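Local structure of carbohydrate kinase, FGGY (Rhodospirillum rubrum, 3IFR) at residues C81-L86 with G241-H246; V176-W181 with H214-V219. The protein probably phosphorylates D-xylulose as a xylulokinase of the FGGY carbohydrate kinase family, whose two domains belong to the actin-like ATPase clan. All blocks are in the same frame, centred on the assembly; numbering follows the deposited sequence.

Contact 1 (C81-L86 with G241-H246)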
# COMPACT_ATOMS: atom_id res chain seq x y z
N CYS A 81 1.04 -2.71 18.04
CA CYS A 81 1.72 -3.01 16.77
C CYS A 81 1.95 -1.70 16.00
O CYS A 81 1.06 -0.81 15.93
CB CYS A 81 0.94 -4.04 15.94
SG CYS A 81 1.64 -4.39 14.28
N VAL A 82 3.14 -1.57 15.43
CA VAL A 82 3.45 -0.39 14.64
C VAL A 82 3.51 -0.75 13.15
O VAL A 82 4.23 -1.66 12.74
CB VAL A 82 4.82 0.18 15.05
CG1 VAL A 82 5.12 1.46 14.28
CG2 VAL A 82 4.86 0.47 16.56
N THR A 83 2.79 0.02 12.34
CA THR A 83 2.84 -0.08 10.89
C THR A 83 3.29 1.31 10.34
O THR A 83 3.42 2.29 11.10
CB THR A 83 1.45 -0.50 10.38
OG1 THR A 83 1.41 -0.59 8.95
CG2 THR A 83 0.40 0.50 10.83
N GLY A 84 3.56 1.38 9.03
CA GLY A 84 3.89 2.62 8.37
C GLY A 84 4.26 2.38 6.92
O GLY A 84 4.25 1.25 6.43
N MSE A 85 4.63 3.44 6.21
CA MSE A 85 5.00 3.29 4.80
C MSE A 85 6.30 2.47 4.61
O MSE A 85 7.14 2.41 5.50
CB MSE A 85 5.06 4.67 4.13
CG MSE A 85 6.43 5.35 4.15
SE MSE A 85 7.21 5.86 5.90
CE MSE A 85 6.34 7.62 6.24
N LEU A 86 6.43 1.82 3.46
CA LEU A 86 7.66 1.07 3.15
C LEU A 86 7.84 1.00 1.62
O LEU A 86 6.91 1.28 0.85
CB LEU A 86 7.60 -0.37 3.73
CG LEU A 86 6.65 -1.40 3.08
CD1 LEU A 86 6.91 -2.83 3.58
CD2 LEU A 86 5.17 -1.02 3.29
N GLY A 241 5.68 -7.58 15.86
CA GLY A 241 6.42 -7.27 14.67
C GLY A 241 5.80 -6.07 13.97
O GLY A 241 4.59 -5.89 13.98
N GLY A 242 6.63 -5.23 13.36
CA GLY A 242 6.08 -4.16 12.53
C GLY A 242 5.35 -4.70 11.31
O GLY A 242 5.69 -5.78 10.78
N ALA A 243 4.40 -3.93 10.86
CA ALA A 243 3.46 -4.33 9.86
C ALA A 243 3.55 -3.43 8.68
O ALA A 243 3.59 -2.27 8.82
CB ALA A 243 2.11 -4.29 10.43
N ALA A 244 3.59 -3.98 7.49
CA ALA A 244 3.55 -3.18 6.30
C ALA A 244 2.20 -2.44 6.10
O ALA A 244 1.22 -3.04 6.08
CB ALA A 244 3.88 -4.00 5.12
N ASP A 245 2.21 -1.13 5.96
CA ASP A 245 0.97 -0.37 5.93
C ASP A 245 -0.13 -0.79 4.97
O ASP A 245 -1.24 -0.89 5.39
CB ASP A 245 1.16 1.14 5.94
CG ASP A 245 1.73 1.69 4.67
OD1 ASP A 245 2.15 0.99 3.78
OD2 ASP A 245 1.75 2.87 4.56
N HIS A 246 0.16 -1.03 3.71
CA HIS A 246 -0.88 -1.40 2.80
C HIS A 246 -1.48 -2.78 3.08
O HIS A 246 -2.63 -2.97 2.89
CB HIS A 246 -0.49 -1.17 1.32
CG HIS A 246 0.61 -2.05 0.84
ND1 HIS A 246 1.87 -2.01 1.36
CD2 HIS A 246 0.64 -3.00 -0.11
CE1 HIS A 246 2.63 -2.89 0.75
NE2 HIS A 246 1.90 -3.50 -0.14
O HOH W 1 3.73 2.24 1.70

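Contact 2 (V176-W181 with H214-V219)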
# COMPACT_ATOMS: atom_id res chain seq x y z
N VAL A 176 15.64 -5.44 14.69
CA VAL A 176 15.14 -6.30 13.63
C VAL A 176 14.49 -5.48 12.54
O VAL A 176 14.22 -4.30 12.74
CB VAL A 176 14.10 -7.35 14.13
CG1 VAL A 176 14.69 -8.21 15.28
CG2 VAL A 176 12.74 -6.69 14.48
N VAL A 177 14.23 -6.08 11.39
CA VAL A 177 13.30 -5.49 10.44
C VAL A 177 12.16 -6.45 10.07
O VAL A 177 12.33 -7.66 10.10
CB VAL A 177 14.02 -5.01 9.18
CG1 VAL A 177 14.91 -3.86 9.54
CG2 VAL A 177 14.81 -6.14 8.55
N ASP A 178 11.00 -5.89 9.73
CA ASP A 178 9.90 -6.63 9.14
C ASP A 178 10.43 -7.42 7.93
O ASP A 178 11.20 -6.86 7.08
CB ASP A 178 8.84 -5.62 8.68
CG ASP A 178 7.55 -6.25 8.20
OD1 ASP A 178 7.41 -7.49 8.19
OD2 ASP A 178 6.66 -5.45 7.80
N ARG A 179 10.08 -8.71 7.87
CA ARG A 179 10.22 -9.51 6.66
C ARG A 179 9.82 -8.69 5.44
O ARG A 179 10.44 -8.76 4.39
CB ARG A 179 9.27 -10.74 6.70
CG ARG A 179 9.65 -11.91 7.65
CD ARG A 179 8.75 -13.19 7.41
NE ARG A 179 7.30 -12.91 7.53
CZ ARG A 179 6.32 -13.81 7.43
NH1 ARG A 179 5.06 -13.43 7.57
NH2 ARG A 179 6.57 -15.09 7.22
N ASN A 180 8.72 -7.95 5.55
CA ASN A 180 8.19 -7.32 4.36
C ASN A 180 9.03 -6.11 3.91
O ASN A 180 9.15 -5.83 2.72
CB ASN A 180 6.73 -6.93 4.60
CG ASN A 180 5.74 -8.03 4.18
OD1 ASN A 180 5.91 -8.70 3.14
ND2 ASN A 180 4.67 -8.19 4.96
N TRP A 181 9.59 -5.39 4.88
CA TRP A 181 10.55 -4.35 4.54
C TRP A 181 11.72 -5.00 3.75
O TRP A 181 12.12 -4.51 2.67
CB TRP A 181 11.02 -3.61 5.80
CG TRP A 181 11.97 -2.54 5.49
CD1 TRP A 181 11.68 -1.24 5.16
CD2 TRP A 181 13.40 -2.65 5.43
NE1 TRP A 181 12.84 -0.55 4.90
CE2 TRP A 181 13.91 -1.39 5.07
CE3 TRP A 181 14.31 -3.70 5.66
CZ2 TRP A 181 15.28 -1.15 4.91
CZ3 TRP A 181 15.65 -3.46 5.52
CH2 TRP A 181 16.14 -2.21 5.14
N HIS A 214 11.90 -10.27 10.80
CA HIS A 214 10.99 -10.72 11.85
C HIS A 214 9.57 -10.68 11.31
O HIS A 214 9.18 -9.70 10.66
CB HIS A 214 11.10 -9.80 13.07
CG HIS A 214 10.06 -10.04 14.13
ND1 HIS A 214 10.28 -10.85 15.21
CD2 HIS A 214 8.81 -9.53 14.28
CE1 HIS A 214 9.21 -10.86 15.99
NE2 HIS A 214 8.32 -10.04 15.45
N PRO A 215 8.78 -11.75 11.57
CA PRO A 215 7.43 -11.76 10.98
C PRO A 215 6.47 -10.98 11.85
O PRO A 215 6.46 -11.13 13.07
CB PRO A 215 7.06 -13.25 10.99
CG PRO A 215 7.96 -13.87 12.06
CD PRO A 215 8.96 -12.84 12.53
N THR A 216 5.63 -10.18 11.21
CA THR A 216 4.71 -9.30 11.91
C THR A 216 3.96 -9.91 13.10
O THR A 216 3.90 -9.31 14.18
CB THR A 216 3.69 -8.75 10.93
OG1 THR A 216 4.37 -8.06 9.88
CG2 THR A 216 2.74 -7.81 11.62
N HIS A 217 3.37 -11.09 12.91
CA HIS A 217 2.47 -11.65 13.92
C HIS A 217 3.14 -12.08 15.24
O HIS A 217 2.47 -12.19 16.28
CB HIS A 217 1.69 -12.82 13.34
CG HIS A 217 2.54 -14.02 13.06
ND1 HIS A 217 3.31 -14.13 11.92
CD2 HIS A 217 2.76 -15.15 13.77
CE1 HIS A 217 3.96 -15.29 11.93
NE2 HIS A 217 3.65 -15.91 13.06
N ARG A 218 4.45 -12.32 15.21
CA ARG A 218 5.16 -12.74 16.41
C ARG A 218 5.54 -11.54 17.27
O ARG A 218 5.81 -10.47 16.74
CB ARG A 218 6.44 -13.47 16.06
CG ARG A 218 6.30 -14.88 15.57
CD ARG A 218 7.68 -15.51 15.54
NE ARG A 218 7.76 -16.57 14.54
CZ ARG A 218 8.88 -16.94 13.93
NH1 ARG A 218 10.05 -16.33 14.20
NH2 ARG A 218 8.82 -17.92 13.03
N VAL A 219 5.59 -11.73 18.59
CA VAL A 219 6.01 -10.69 19.51
C VAL A 219 7.46 -10.35 19.21
O VAL A 219 8.29 -11.24 19.08
CB VAL A 219 5.91 -11.14 21.01
CG1 VAL A 219 5.86 -9.95 21.92
CG2 VAL A 219 4.70 -11.97 21.24
O HOH W 2 4.47 -6.78 7.21
O HOH W 3 6.45 -9.99 8.22

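Contact 1 (C81-L86 with G241-H246)
Residues 81-86 and 241-246 form a buried contact between neighbouring, parallel strands 77-84 and 238-244 of the N-terminal domain, at the ends where both chains leave the sheet. Ala-243 N donates to Val-82 O over 3.0 Å. Next to this bond Thr-83 uses its side chain: OG1, held anti to the backbone N (chi1 178°), lies 2.8 Å from Ala-243 O and donates to it from above the carbonyl plane rather than along a lone pair. On the same face Thr-83 CB meets Ala-243 CB, and Cys-81 SG rests 3.9 Å from Ala-243 CB; helix 437-448 packs on Cys-81 and Thr-83. The six-stranded mixed sheet here is the core of an actin-like ATPase domain, as the family assignment indicates, and strand 77-84 is hydrogen-bonded along its other edge to strand 8-14. Ala-244 is the N-cap of helix 245-252, and the first helical residue stays bonded to the neighbouring chain: Asp-245 N donates to Gly-84 O at 3.2 Å, while the Asp-245 carboxylate folds back alongside residues 84-86, its CG lying between backbone N and carbonyl carbon (chi1 70°). A water links Asp-245 OD1, 2.9 Å away, to Leu-86 N. Leu-86 slides past Asp-245 in the opposite direction; its CD1 sits 3.6 Å from Ala-244 CB, and its CD2 meets the edge of the His-246 ring, 3.9 Å from ND1. The His-246 side chain is also about 4 Å from a bound phosphate ion, which probably comes from the crystallisation liquor.

Contact 2 (V176-W181 with H214-V219)
His-214 is gripped through its backbone on both sides: its N donates to Val-177 O at 2.7 Å, and its O accepts from Arg-179 N at 3.1 Å. The second bond is nearly straight (166°), although the donor stands above the carbonyl plane. Between them Asp-178, the N-cap of helix 179-185, turns its carboxylate back so that OD1 receives Asn-180 N at 3.0 Å, from above the carboxylate plane. Its OD2 accepts from Tyr-164 OH, and two waters tie the same group to Thr-216: one joins OD2, Asn-180 ND2 and Thr-216 OG1, the other OD1, Arg-179 NE and Thr-216 N. Thr-216 OG1 is bonded beyond the contact to Gly-242 O. Outside this polar centre, Arg-179 bends at chi3 (-56°) and lays one face of its guanidinium over Pro-215, with NE 3.5 Å from CB; Tyr-288 adds a cation-pi partner. Val-176 CG2 meets His-214 CB at 3.8 Å. The His-214 ring carries Pro-215 CD over one face and donates from NE2 to Arg-218 O at 2.9 Å, across the type I turn 215-218. The parallel bridge of Asp-178 with His-214 pairs strands 177-178 and 213-214, and the first of them runs directly into an aspartate-capped helix N-terminus, within the N-terminal domain of the FGGY kinase fold.

Contact 1 is the deeper of the two: its centre lies about 10 Å from the chain centre, against about 17 Å for contact 2, which is only partly buried. In both, one segment passes from a strand into the start of a helix, but 81-86 with 241-246 belongs to the central sheet and combines backbone bonds with a threonine hydroxyl bond, an aspartate and leucine packing. Each has a water on a carboxylate, but in contact 2 two waters join Asp-178 to Thr-216 and Arg-179, in a separate two-stranded sheet. Strand 238-244 connects them. Gly-241 N lies 3.0 Å from Arg-218 O, a probable hydrogen bond, while Ala-244 packs against both Asp-178 and Asn-180.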